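Local coordinates for G protein alpha subunit (Entamoeba histolytica, PDB 4FID), which is a heterotrimeric G-protein alpha subunit that binds guanine nucleotides and probably acts as a GTP-hydrolysing switch in transmembrane signalling, at residues V8-S13 with F163-V168; V185-F190 with V230-L235; S19-Q24 with N305-T310; I27-G32 with Y154-K159. All coordinates share one frame; numbering follows the deposited sequence.

Interaction 1: residues V8-S13 with F163-V168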
loop_
_atom_site.group_PDB
_atom_site.type_symbol
_atom_site.label_atom_id
_atom_site.label_comp_id
_atom_site.label_asym_id
_atom_site.label_seq_id
_atom_site.Cartn_x
_atom_site.Cartn_y
_atom_site.Cartn_z
ATOM N N VAL A 8 12.420 8.482 -11.749
ATOM C CA VAL A 8 11.700 7.268 -11.438
ATOM C C VAL A 8 10.236 7.607 -11.323
ATOM O O VAL A 8 9.865 8.560 -10.643
ATOM C CB VAL A 8 12.153 6.697 -10.098
ATOM C CG1 VAL A 8 11.317 5.495 -9.741
ATOM C CG2 VAL A 8 13.634 6.345 -10.151
HETATM N N MSE A 9 9.407 6.819 -11.992
HETATM C CA MSE A 9 7.968 7.046 -12.023
HETATM C C MSE A 9 7.240 5.893 -11.344
HETATM O O MSE A 9 7.435 4.736 -11.727
HETATM C CB MSE A 9 7.506 7.190 -13.471
HETATM C CG MSE A 9 6.019 7.375 -13.619
HETATM SE SE MSE A 9 5.407 7.739 -15.455
HETATM C CE MSE A 9 5.884 9.628 -15.642
ATOM N N LEU A 10 6.426 6.199 -10.331
ATOM C CA LEU A 10 5.610 5.177 -9.679
ATOM C C LEU A 10 4.233 5.104 -10.303
ATOM O O LEU A 10 3.511 6.099 -10.334
ATOM C CB LEU A 10 5.448 5.456 -8.187
ATOM C CG LEU A 10 6.674 5.237 -7.299
ATOM C CD1 LEU A 10 6.283 5.420 -5.858
ATOM C CD2 LEU A 10 7.283 3.866 -7.533
ATOM N N LEU A 11 3.880 3.921 -10.800
ATOM C CA LEU A 11 2.529 3.610 -11.274
ATOM C C LEU A 11 1.891 2.525 -10.433
ATOM O O LEU A 11 2.572 1.734 -9.810
ATOM C CB LEU A 11 2.540 3.121 -12.726
ATOM C CG LEU A 11 2.727 4.078 -13.932
ATOM C CD1 LEU A 11 2.132 5.453 -13.725
ATOM C CD2 LEU A 11 4.181 4.197 -14.327
ATOM N N GLY A 12 0.571 2.442 -10.455
ATOM C CA GLY A 12 -0.074 1.299 -9.868
ATOM C C GLY A 12 -1.555 1.461 -9.882
ATOM O O GLY A 12 -2.028 2.494 -10.281
ATOM N N SER A 13 -2.277 0.431 -9.458
ATOM C CA SER A 13 -3.704 0.543 -9.204
ATOM C C SER A 13 -3.908 1.202 -7.856
ATOM O O SER A 13 -2.954 1.693 -7.234
ATOM C CB SER A 13 -4.365 -0.829 -9.215
ATOM O OG SER A 13 -4.241 -1.411 -10.499
ATOM N N PHE A 163 18.069 11.622 -7.363
ATOM C CA PHE A 163 16.880 11.000 -7.927
ATOM C C PHE A 163 15.675 11.943 -7.946
ATOM O O PHE A 163 15.532 12.815 -7.092
ATOM C CB PHE A 163 16.523 9.730 -7.164
ATOM C CG PHE A 163 17.358 8.553 -7.535
ATOM C CD1 PHE A 163 16.826 7.525 -8.282
ATOM C CD2 PHE A 163 18.686 8.477 -7.143
ATOM C CE1 PHE A 163 17.608 6.427 -8.627
ATOM C CE2 PHE A 163 19.470 7.385 -7.486
ATOM C CZ PHE A 163 18.932 6.362 -8.224
ATOM N N HIS A 164 14.814 11.765 -8.938
ATOM C CA HIS A 164 13.571 12.517 -9.003
ATOM C C HIS A 164 12.417 11.530 -9.133
ATOM O O HIS A 164 12.417 10.656 -10.012
ATOM C CB HIS A 164 13.591 13.513 -10.156
ATOM C CG HIS A 164 12.343 14.322 -10.273
ATOM N ND1 HIS A 164 12.065 15.390 -9.444
ATOM C CD2 HIS A 164 11.296 14.229 -11.129
ATOM C CE1 HIS A 164 10.899 15.913 -9.780
ATOM N NE2 HIS A 164 10.413 15.229 -10.803
ATOM N N LEU A 165 11.445 11.658 -8.236
ATOM C CA LEU A 165 10.397 10.662 -8.103
ATOM C C LEU A 165 9.098 11.298 -8.580
ATOM O O LEU A 165 8.726 12.373 -8.099
ATOM C CB LEU A 165 10.305 10.209 -6.632
ATOM C CG LEU A 165 9.505 8.970 -6.181
ATOM C CD1 LEU A 165 8.019 9.216 -6.259
ATOM C CD2 LEU A 165 9.855 7.734 -6.992
ATOM N N ILE A 166 8.432 10.657 -9.545
ATOM C CA ILE A 166 7.131 11.113 -10.025
ATOM C C ILE A 166 6.080 10.105 -9.638
ATOM O O ILE A 166 6.075 8.989 -10.155
ATOM C CB ILE A 166 7.104 11.249 -11.549
ATOM C CG1 ILE A 166 8.231 12.185 -12.014
ATOM C CG2 ILE A 166 5.677 11.706 -12.034
ATOM C CD1 ILE A 166 8.526 12.104 -13.485
ATOM N N ASP A 167 5.197 10.490 -8.718
ATOM C CA ASP A 167 4.142 9.593 -8.218
ATOM C C ASP A 167 2.825 9.886 -8.940
ATOM O O ASP A 167 2.182 10.905 -8.683
ATOM C CB ASP A 167 3.998 9.752 -6.700
ATOM C CG ASP A 167 2.869 8.927 -6.115
ATOM O OD1 ASP A 167 2.582 9.125 -4.917
ATOM O OD2 ASP A 167 2.260 8.089 -6.821
ATOM N N VAL A 168 2.438 9.007 -9.859
ATOM C CA VAL A 168 1.239 9.237 -10.661
ATOM C C VAL A 168 0.017 8.563 -10.048
ATOM O O VAL A 168 -0.050 7.348 -9.992
ATOM C CB VAL A 168 1.401 8.714 -12.100
ATOM C CG1 VAL A 168 0.219 9.146 -12.933
ATOM C CG2 VAL A 168 2.696 9.208 -12.725
#
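The F163 ring receives V8 at its edge, CG2 of V8 lying in the ring plane 3.9 Å from CD1 of F163, while the ring also meets that of F156 with the two planes nearly parallel. The imidazole of H164 is hydrogen-bonded to D155 and E153, and the carboxylate of D167 forms a salt bridge with K18 through OD2. All this sits on two adjacent parallel strands, 6-12 and 162-167, of the Ras-like G domain; one runs into the P-loop, the other into the DVGGQ sequence predicted to bind GTP. Four backbone bonds join them. V8 uses both its N and its O on this neighbour, N donating to H164 O at 2.8 Å and O accepting from I166 N; L10 repeats this, with N to I166 O and O from V168 N, the last a longer bond of 3.1 Å. V8, L10, L165 and D167 share one face of the sheet. There CG1 of V8, anti to its own N (chi1 176°), meets CD2 of L165 at 3.8 Å, and the same CD2 lies 4.1 Å from CG of L10. M9, I166 and V168 occupy the other face. Selenomethionine M9 runs extended through chi2 and bends at chi3 (-77°), which brings CE back to within 4.2 Å of CG2 of I166. Its CG is 3.9 Å from CG2 of V168, whose CB is touched by L11: these two side chains lie alongside, pointing the same way, with CD1 of L11 3.7 Å from CB of V168.

Interaction 2: residues V185-F190 with V230-L235; sequences VDCAIF and VKLIFL
I189 reaches toward F234 and L232 with all its branches. CB starts against strand 6-12, where CD2 of L10 packs on it. CG1 comes next and lies 4.2 Å from CB of L232, and CD1 at its end carries on to 4.0 Å from CZ of F234. CG2, anti to the backbone N because chi1 is -58°, is the branch that settles on the aromatic ring: it stands over the centre of one face of F234, 3.8 Å from the centroid and only 5° off the ring normal, a CH-pi contact. On the same face of the sheet SG of C187 approaches CD1 of L232 at 4.1 Å. The strands, 187-193 and 230-236, are parallel neighbours in the core of the Ras-like fold, and the second leads directly into the NKMD sequence, whose N236 and D239 bind the GDP. Helix 312-332 covers the face of C187, V230 and L232; helix 209-222 covers that of F190 and I233. Five backbone bonds join the strands; the first runs from V230 N to D186 O (3.0 Å), the last from F234 N to F190 O (2.8 Å). A188 and F190 each use both N and O, and V230 and L232 do likewise from the other strand. At the edge of the F190 ring, near its plane, lies CG2 of I233, 4.4 Å from CD2 of F190.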
loop_
_atom_site.group_PDB
_atom_site.type_symbol
_atom_site.label_atom_id
_atom_site.label_comp_id
_atom_site.label_asym_id
_atom_site.label_seq_id
_atom_site.Cartn_x
_atom_site.Cartn_y
_atom_site.Cartn_z
ATOM N N VAL A 185 11.982 9.404 -18.914
ATOM C CA VAL A 185 11.890 8.662 -17.658
ATOM C C VAL A 185 12.846 7.472 -17.701
ATOM O O VAL A 185 12.790 6.661 -18.618
ATOM C CB VAL A 185 10.447 8.202 -17.381
ATOM C CG1 VAL A 185 10.396 7.267 -16.194
ATOM C CG2 VAL A 185 9.556 9.410 -17.137
ATOM N N ASP A 186 13.729 7.370 -16.716
ATOM C CA ASP A 186 14.756 6.330 -16.752
ATOM C C ASP A 186 14.214 4.983 -16.297
ATOM O O ASP A 186 14.624 3.930 -16.803
ATOM C CB ASP A 186 15.983 6.743 -15.933
ATOM C CG ASP A 186 16.584 8.047 -16.432
ATOM O OD1 ASP A 186 16.785 8.165 -17.661
ATOM O OD2 ASP A 186 16.819 8.961 -15.610
ATOM N N CYS A 187 13.269 5.038 -15.363
ATOM C CA CYS A 187 12.729 3.841 -14.752
ATOM C C CYS A 187 11.255 3.998 -14.383
ATOM O O CYS A 187 10.837 5.005 -13.815
ATOM C CB CYS A 187 13.542 3.491 -13.508
ATOM S SG CYS A 187 12.862 2.139 -12.551
ATOM N N ALA A 188 10.472 2.989 -14.720
ATOM C CA ALA A 188 9.074 2.963 -14.352
ATOM C C ALA A 188 8.872 1.838 -13.338
ATOM O O ALA A 188 9.184 0.703 -13.614
ATOM C CB ALA A 188 8.222 2.740 -15.589
ATOM N N ILE A 189 8.392 2.162 -12.149
ATOM C CA ILE A 189 8.140 1.139 -11.152
ATOM C C ILE A 189 6.634 0.877 -11.005
ATOM O O ILE A 189 5.874 1.766 -10.621
ATOM C CB ILE A 189 8.738 1.548 -9.797
ATOM C CG1 ILE A 189 10.249 1.778 -9.936
ATOM C CG2 ILE A 189 8.440 0.491 -8.729
ATOM C CD1 ILE A 189 10.980 1.969 -8.605
ATOM N N PHE A 190 6.200 -0.340 -11.326
ATOM C CA PHE A 190 4.793 -0.697 -11.174
ATOM C C PHE A 190 4.569 -1.409 -9.840
ATOM O O PHE A 190 5.183 -2.436 -9.567
ATOM C CB PHE A 190 4.308 -1.578 -12.340
ATOM C CG PHE A 190 2.860 -1.986 -12.239
ATOM C CD1 PHE A 190 1.844 -1.086 -12.550
ATOM C CD2 PHE A 190 2.511 -3.269 -11.836
ATOM C CE1 PHE A 190 0.499 -1.451 -12.463
ATOM C CE2 PHE A 190 1.164 -3.647 -11.734
ATOM C CZ PHE A 190 0.159 -2.735 -12.059
ATOM N N VAL A 230 13.535 1.304 -17.778
ATOM C CA VAL A 230 13.603 0.028 -17.064
ATOM C C VAL A 230 12.270 -0.241 -16.388
ATOM O O VAL A 230 11.672 0.655 -15.796
ATOM C CB VAL A 230 14.704 0.029 -15.969
ATOM C CG1 VAL A 230 15.015 -1.387 -15.530
ATOM C CG2 VAL A 230 15.951 0.668 -16.488
ATOM N N LYS A 231 11.811 -1.482 -16.455
ATOM C CA LYS A 231 10.537 -1.839 -15.855
ATOM C C LYS A 231 10.739 -2.721 -14.625
ATOM O O LYS A 231 11.279 -3.834 -14.717
ATOM C CB LYS A 231 9.671 -2.563 -16.883
ATOM C CG LYS A 231 9.657 -1.922 -18.272
ATOM C CD LYS A 231 9.035 -0.531 -18.248
ATOM C CE LYS A 231 8.597 -0.141 -19.640
ATOM N NZ LYS A 231 9.669 -0.354 -20.642
ATOM N N LEU A 232 10.290 -2.222 -13.481
ATOM C CA LEU A 232 10.367 -2.946 -12.222
ATOM C C LEU A 232 8.965 -3.181 -11.717
ATOM O O LEU A 232 8.079 -2.356 -11.942
ATOM C CB LEU A 232 11.115 -2.113 -11.170
ATOM C CG LEU A 232 12.640 -2.230 -11.109
ATOM C CD1 LEU A 232 13.248 -1.973 -12.490
ATOM C CD2 LEU A 232 13.245 -1.298 -10.040
ATOM N N ILE A 233 8.755 -4.281 -11.007
ATOM C CA ILE A 233 7.470 -4.515 -10.374
ATOM C C ILE A 233 7.685 -4.733 -8.902
ATOM O O ILE A 233 8.477 -5.589 -8.522
ATOM C CB ILE A 233 6.766 -5.755 -10.935
ATOM C CG1 ILE A 233 6.397 -5.545 -12.387
ATOM C CG2 ILE A 233 5.483 -6.042 -10.159
ATOM C CD1 ILE A 233 5.618 -6.700 -12.937
ATOM N N PHE A 234 6.980 -3.975 -8.070
ATOM C CA PHE A 234 7.008 -4.234 -6.636
ATOM C C PHE A 234 5.743 -4.980 -6.294
ATOM O O PHE A 234 4.639 -4.454 -6.405
ATOM C CB PHE A 234 7.089 -2.946 -5.795
ATOM C CG PHE A 234 8.436 -2.254 -5.829
ATOM C CD1 PHE A 234 9.506 -2.788 -6.535
ATOM C CD2 PHE A 234 8.620 -1.051 -5.145
ATOM C CE1 PHE A 234 10.742 -2.135 -6.571
ATOM C CE2 PHE A 234 9.844 -0.392 -5.163
ATOM C CZ PHE A 234 10.914 -0.940 -5.884
ATOM N N LEU A 235 5.902 -6.227 -5.904
ATOM C CA LEU A 235 4.778 -7.021 -5.466
ATOM C C LEU A 235 4.612 -6.702 -3.994
ATOM O O LEU A 235 5.296 -7.255 -3.127
ATOM C CB LEU A 235 5.080 -8.500 -5.700
ATOM C CG LEU A 235 5.405 -8.731 -7.184
ATOM C CD1 LEU A 235 6.263 -9.991 -7.408
ATOM C CD2 LEU A 235 4.127 -8.789 -8.004
#

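Interaction 3: residues S19-Q24 with N305-T310; sequences STIAKQ and NPTNAT. With GDP (guanosine-5'-diphosphate), chain C.
The helix that follows the P-loop meets the TNAT sequence, the counterpart of the guanine-binding TCAT loop of G-alpha proteins, and GDP spans the two. T20 works in both directions. With chi1 at -57° its OG1 stays beside the backbone N and turns to the alpha phosphate, donating to O1A of GDP at 2.9 Å; T20 N adds a weak bond to the same oxygen. Its methyl, CG2, faces the loop instead and rests 3.7 Å from CB of A309. The next residue, I21, brings CD1 against that same CB, so A309 sits between the helix and the purine, and I315 of helix 312-332 also packs on I21. One turn further along from T20, the side chain of Q24 extends toward the carbonyl of A309. S19 holds the other phosphate, its N donating to O3B of GDP at 3.0 Å. On the loop, A309 N makes a weak bond of 2.7 Å to the guanine O6, and N236 OD1 also accepts from this amide. T310 donates OG1 to OD1 of N308 at 2.9 Å, tying these loop side chains together, while its CG2 lies 3.4 Å from N3 of GDP. Phosphates gripped by backbone amides and hydroxyls at the start of a helix, and a guanine O6 read by a loop amide, are the signature of the nucleotide site of Ras-like G domains.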
loop_
_atom_site.group_PDB
_atom_site.type_symbol
_atom_site.label_atom_id
_atom_site.label_comp_id
_atom_site.label_asym_id
_atom_site.label_seq_id
_atom_site.Cartn_x
_atom_site.Cartn_y
_atom_site.Cartn_z
ATOM N N SER A 19 1.689 4.846 -2.836
ATOM C CA SER A 19 1.818 6.114 -2.110
ATOM C C SER A 19 2.611 5.914 -0.814
ATOM O O SER A 19 3.365 6.782 -0.393
ATOM C CB SER A 19 0.436 6.735 -1.856
ATOM O OG SER A 19 0.260 7.104 -0.498
ATOM N N THR A 20 2.468 4.745 -0.203
ATOM C CA THR A 20 3.270 4.411 0.961
ATOM C C THR A 20 4.746 4.245 0.597
ATOM O O THR A 20 5.640 4.641 1.340
ATOM C CB THR A 20 2.802 3.115 1.578
ATOM O OG1 THR A 20 1.406 3.218 1.908
ATOM C CG2 THR A 20 3.645 2.815 2.832
ATOM N N ILE A 21 5.004 3.654 -0.559
ATOM C CA ILE A 21 6.373 3.566 -1.023
ATOM C C ILE A 21 6.994 4.967 -1.181
ATOM O O ILE A 21 8.140 5.185 -0.814
ATOM C CB ILE A 21 6.436 2.838 -2.366
ATOM C CG1 ILE A 21 5.814 1.441 -2.249
ATOM C CG2 ILE A 21 7.869 2.820 -2.887
ATOM C CD1 ILE A 21 6.649 0.471 -1.473
ATOM N N ALA A 22 6.232 5.904 -1.744
ATOM C CA ALA A 22 6.725 7.254 -1.997
ATOM C C ALA A 22 7.027 8.040 -0.715
ATOM O O ALA A 22 8.014 8.779 -0.647
ATOM C CB ALA A 22 5.744 8.018 -2.870
ATOM N N LYS A 23 6.175 7.901 0.291
ATOM C CA LYS A 23 6.447 8.524 1.582
ATOM C C LYS A 23 7.675 7.881 2.229
ATOM O O LYS A 23 8.490 8.541 2.865
ATOM C CB LYS A 23 5.240 8.397 2.511
ATOM C CG LYS A 23 4.183 9.446 2.288
ATOM C CD LYS A 23 2.915 9.091 3.017
ATOM C CE LYS A 23 1.760 9.960 2.541
ATOM N NZ LYS A 23 0.458 9.235 2.648
ATOM N N GLN A 24 7.805 6.583 2.036
ATOM C CA GLN A 24 8.894 5.838 2.627
ATOM C C GLN A 24 10.243 6.283 2.077
ATOM O O GLN A 24 11.236 6.307 2.800
ATOM C CB GLN A 24 8.683 4.341 2.392
ATOM C CG GLN A 24 9.494 3.467 3.298
ATOM C CD GLN A 24 9.073 3.566 4.747
ATOM O OE1 GLN A 24 8.194 2.828 5.205
ATOM N NE2 GLN A 24 9.715 4.467 5.489
ATOM N N ASN A 305 10.450 -7.733 -7.402
ATOM C CA ASN A 305 10.790 -7.964 -6.009
ATOM C C ASN A 305 9.568 -7.816 -5.157
ATOM O O ASN A 305 8.771 -6.909 -5.359
ATOM C CB ASN A 305 11.872 -6.999 -5.539
ATOM C CG ASN A 305 12.869 -7.657 -4.579
ATOM O OD1 ASN A 305 12.602 -7.798 -3.396
ATOM N ND2 ASN A 305 14.029 -8.037 -5.097
ATOM N N PRO A 306 9.396 -8.721 -4.196
ATOM C CA PRO A 306 8.274 -8.481 -3.293
ATOM C C PRO A 306 8.677 -7.409 -2.286
ATOM O O PRO A 306 9.870 -7.207 -2.009
ATOM C CB PRO A 306 8.061 -9.845 -2.617
ATOM C CG PRO A 306 9.237 -10.738 -3.079
ATOM C CD PRO A 306 10.230 -9.851 -3.756
ATOM N N THR A 307 7.683 -6.702 -1.767
ATOM C CA THR A 307 7.942 -5.649 -0.807
ATOM C C THR A 307 6.901 -5.578 0.314
ATOM O O THR A 307 5.742 -6.061 0.199
ATOM C CB THR A 307 8.019 -4.270 -1.499
ATOM O OG1 THR A 307 6.707 -3.848 -1.884
ATOM C CG2 THR A 307 8.905 -4.327 -2.730
ATOM N N ASN A 308 7.349 -4.982 1.412
ATOM C CA ASN A 308 6.480 -4.614 2.510
ATOM C C ASN A 308 6.689 -3.119 2.788
ATOM O O ASN A 308 7.568 -2.719 3.554
ATOM C CB ASN A 308 6.722 -5.513 3.731
ATOM C CG ASN A 308 5.929 -5.068 4.961
ATOM O OD1 ASN A 308 5.064 -4.180 4.882
ATOM N ND2 ASN A 308 6.224 -5.685 6.114
ATOM N N ALA A 309 5.878 -2.307 2.112
ATOM C CA ALA A 309 5.978 -0.847 2.136
ATOM C C ALA A 309 5.894 -0.170 3.525
ATOM O O ALA A 309 6.338 0.962 3.696
ATOM C CB ALA A 309 4.937 -0.243 1.187
ATOM N N THR A 310 5.310 -0.840 4.508
ATOM C CA THR A 310 5.221 -0.264 5.844
ATOM C C THR A 310 6.459 -0.590 6.676
ATOM O O THR A 310 6.503 -0.284 7.862
ATOM C CB THR A 310 3.982 -0.760 6.594
ATOM O OG1 THR A 310 4.041 -2.184 6.703
ATOM C CG2 THR A 310 2.728 -0.367 5.848
HETATM P PB GDP C . -2.159 4.367 -3.345
HETATM O O1B GDP C . -2.209 5.820 -2.943
HETATM O O2B GDP C . -3.408 4.027 -4.125
HETATM O O3B GDP C . -0.942 4.180 -4.216
HETATM O O3A GDP C . -2.079 3.370 -2.060
HETATM P PA GDP C . -1.710 3.839 -0.544
HETATM O O1A GDP C . -0.225 4.088 -0.384
HETATM O O2A GDP C . -2.498 5.073 -0.138
HETATM O "O5'" GDP C . -2.192 2.593 0.371
HETATM C "C5'" GDP C . -3.156 2.794 1.408
HETATM C "C4'" GDP C . -2.943 1.858 2.607
HETATM O "O4'" GDP C . -2.170 0.697 2.271
HETATM C "C3'" GDP C . -2.237 2.548 3.775
HETATM O "O3'" GDP C . -3.048 2.440 4.963
HETATM C "C2'" GDP C . -0.913 1.811 3.925
HETATM O "O2'" GDP C . -0.487 1.762 5.299
HETATM C "C1'" GDP C . -1.223 0.441 3.314
HETATM N N9 GDP C . -0.008 -0.270 2.817
HETATM C C8 GDP C . 0.757 0.031 1.745
HETATM N N7 GDP C . 1.782 -0.855 1.606
HETATM C C5 GDP C . 1.680 -1.751 2.605
HETATM C C6 GDP C . 2.428 -2.949 3.068
HETATM O O6 GDP C . 3.438 -3.353 2.463
HETATM N N1 GDP C . 1.998 -3.589 4.160
HETATM C C2 GDP C . 0.903 -3.190 4.837
HETATM N N2 GDP C . 0.521 -3.897 5.924
HETATM N N3 GDP C . 0.164 -2.108 4.477
HETATM C C4 GDP C . 0.499 -1.365 3.393
#

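Interaction 4: residues I27-G32 with Y154-K159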
loop_
_atom_site.group_PDB
_atom_site.type_symbol
_atom_site.label_atom_id
_atom_site.label_comp_id
_atom_site.label_asym_id
_atom_site.label_seq_id
_atom_site.Cartn_x
_atom_site.Cartn_y
_atom_site.Cartn_z
ATOM N N ILE A 27 11.095 9.649 3.494
ATOM C CA ILE A 27 11.633 9.486 4.846
ATOM C C ILE A 27 13.090 9.013 4.787
ATOM O O ILE A 27 13.949 9.536 5.489
ATOM C CB ILE A 27 10.855 8.472 5.751
ATOM C CG1 ILE A 27 9.384 8.851 5.968
ATOM C CG2 ILE A 27 11.524 8.402 7.091
ATOM C CD1 ILE A 27 9.215 10.257 6.360
ATOM N N LEU A 28 13.357 8.019 3.943
ATOM C CA LEU A 28 14.666 7.366 3.913
ATOM C C LEU A 28 15.742 8.182 3.223
ATOM O O LEU A 28 16.903 8.116 3.602
ATOM C CB LEU A 28 14.579 6.003 3.221
ATOM C CG LEU A 28 13.728 4.938 3.911
ATOM C CD1 LEU A 28 13.471 3.735 2.992
ATOM C CD2 LEU A 28 14.403 4.519 5.193
ATOM N N PHE A 29 15.371 8.929 2.191
ATOM C CA PHE A 29 16.377 9.607 1.394
ATOM C C PHE A 29 16.098 11.095 1.229
ATOM O O PHE A 29 17.023 11.873 1.019
ATOM C CB PHE A 29 16.520 8.940 0.026
ATOM C CG PHE A 29 16.837 7.456 0.082
ATOM C CD1 PHE A 29 18.091 7.010 0.474
ATOM C CD2 PHE A 29 15.892 6.515 -0.302
ATOM C CE1 PHE A 29 18.386 5.653 0.504
ATOM C CE2 PHE A 29 16.182 5.172 -0.278
ATOM C CZ PHE A 29 17.433 4.735 0.131
ATOM N N GLY A 30 14.826 11.488 1.302
ATOM C CA GLY A 30 14.464 12.896 1.300
ATOM C C GLY A 30 14.711 13.447 2.696
ATOM O O GLY A 30 15.541 12.923 3.436
ATOM N N GLY A 31 13.993 14.491 3.079
ATOM C CA GLY A 31 14.137 15.003 4.430
ATOM C C GLY A 31 13.011 14.616 5.379
ATOM O O GLY A 31 12.786 15.255 6.410
ATOM N N GLY A 32 12.288 13.563 5.042
ATOM C CA GLY A 32 11.130 13.223 5.835
ATOM C C GLY A 32 10.104 14.335 5.793
ATOM O O GLY A 32 10.109 15.179 4.896
ATOM N N TYR A 154 9.028 14.583 -6.152
ATOM C CA TYR A 154 10.107 15.072 -5.295
ATOM C C TYR A 154 11.464 14.462 -5.573
ATOM O O TYR A 154 11.595 13.504 -6.333
ATOM C CB TYR A 154 9.795 15.037 -3.794
ATOM C CG TYR A 154 8.967 13.879 -3.298
ATOM C CD1 TYR A 154 9.524 12.621 -3.109
ATOM C CD2 TYR A 154 7.630 14.065 -2.956
ATOM C CE1 TYR A 154 8.758 11.577 -2.626
ATOM C CE2 TYR A 154 6.861 13.033 -2.476
ATOM C CZ TYR A 154 7.423 11.797 -2.314
ATOM O OH TYR A 154 6.630 10.786 -1.835
ATOM N N ASP A 155 12.475 15.060 -4.958
ATOM C CA ASP A 155 13.846 14.641 -5.145
ATOM C C ASP A 155 14.382 14.039 -3.860
ATOM O O ASP A 155 14.045 14.491 -2.766
ATOM C CB ASP A 155 14.701 15.837 -5.558
ATOM C CG ASP A 155 14.108 16.589 -6.722
ATOM O OD1 ASP A 155 14.216 16.119 -7.880
ATOM O OD2 ASP A 155 13.505 17.645 -6.477
ATOM N N PHE A 156 15.189 12.996 -4.012
ATOM C CA PHE A 156 16.016 12.492 -2.929
ATOM C C PHE A 156 17.429 12.223 -3.457
ATOM O O PHE A 156 17.736 12.514 -4.617
ATOM C CB PHE A 156 15.398 11.246 -2.287
ATOM C CG PHE A 156 14.901 10.233 -3.270
ATOM C CD1 PHE A 156 13.687 10.405 -3.908
ATOM C CD2 PHE A 156 15.640 9.096 -3.547
ATOM C CE1 PHE A 156 13.230 9.463 -4.825
ATOM C CE2 PHE A 156 15.185 8.150 -4.457
ATOM C CZ PHE A 156 13.980 8.334 -5.094
ATOM N N VAL A 157 18.291 11.706 -2.585
ATOM C CA VAL A 157 19.640 11.297 -2.956
ATOM C C VAL A 157 19.834 9.904 -2.385
ATOM O O VAL A 157 19.327 9.603 -1.313
ATOM C CB VAL A 157 20.718 12.241 -2.363
ATOM C CG1 VAL A 157 22.077 11.562 -2.345
ATOM C CG2 VAL A 157 20.794 13.550 -3.140
ATOM N N VAL A 158 20.531 9.038 -3.104
ATOM C CA VAL A 158 20.896 7.744 -2.540
ATOM C C VAL A 158 22.353 7.406 -2.861
ATOM O O VAL A 158 22.738 7.291 -4.029
ATOM C CB VAL A 158 19.908 6.603 -2.938
ATOM C CG1 VAL A 158 19.543 6.676 -4.402
ATOM C CG2 VAL A 158 20.480 5.230 -2.584
ATOM N N LYS A 159 23.157 7.281 -1.805
ATOM C CA LYS A 159 24.586 7.036 -1.937
ATOM C C LYS A 159 25.220 8.070 -2.869
ATOM O O LYS A 159 26.002 7.734 -3.762
ATOM C CB LYS A 159 24.840 5.606 -2.423
ATOM C CG LYS A 159 26.286 5.139 -2.295
ATOM C CD LYS A 159 26.424 3.646 -2.602
ATOM C CE LYS A 159 27.889 3.239 -2.778
ATOM N NZ LYS A 159 28.704 3.563 -1.578
#
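Chi1 of F29 is -56°, which sets CG opposite its carbonyl carbon, and chi1 of F156 is 46°, which places CG in the crowded position between N and C; with these turns the two side chains lie close at their bases and diverge toward their rings. CB of F29 is 3.5 Å from CB of F156, and CD2 of F156 also approaches that methylene, at 3.7 Å. The rings themselves are tilted by 29° and slid apart, their centroids 6.0 Å from each other, so they hardly overlap. Aliphatic carbons lie on both faces of the F29 ring: CB of V158 over one, 4.2 Å from the centroid in a CH-pi contact, and CB of L28 over the opposite one, each offset toward the rim. CG2 of V158 adds a touch at 3.8 Å to CE1 of F29. The carbonyl of V157 packs obliquely beside the same ring and close to its CB. F29 is where the chain leaves helical geometry, and G30 follows, beside the strand, its N 3.6 Å from CB of F156. F319 of helix 312-332 joins the cluster from the F29 side, M320 and V323 from the V158 side, while F156 passes the packing on to F163. The contact is thus a hydrophobic seam where the end of the helix after the P-loop meets the hairpin formed by antiparallel strands 152-157 and 162-167, at the edge of the Ras-like sheet.

Overall arrangement
From the N terminus the chain supplies, in turn, the first halves of interactions 1, 3 and 4, on strand 6-12 and then helix 18-28. It next runs through the many helices between residues 35 and 143 before returning as the hairpin: 154-159 closes interaction 4, and 163-168 closes interaction 1 around it. Interaction 2 opens and closes later, in series with both. Interaction 3 closes last, at 305-310; its loop encloses interactions 2 and 4 and crosses that of interaction 1. Interactions 1 and 2 share the central sheet through M9, L11 and I189, L235 links 2 to 3, and Y154 OH meets A22 O between 4 and 3.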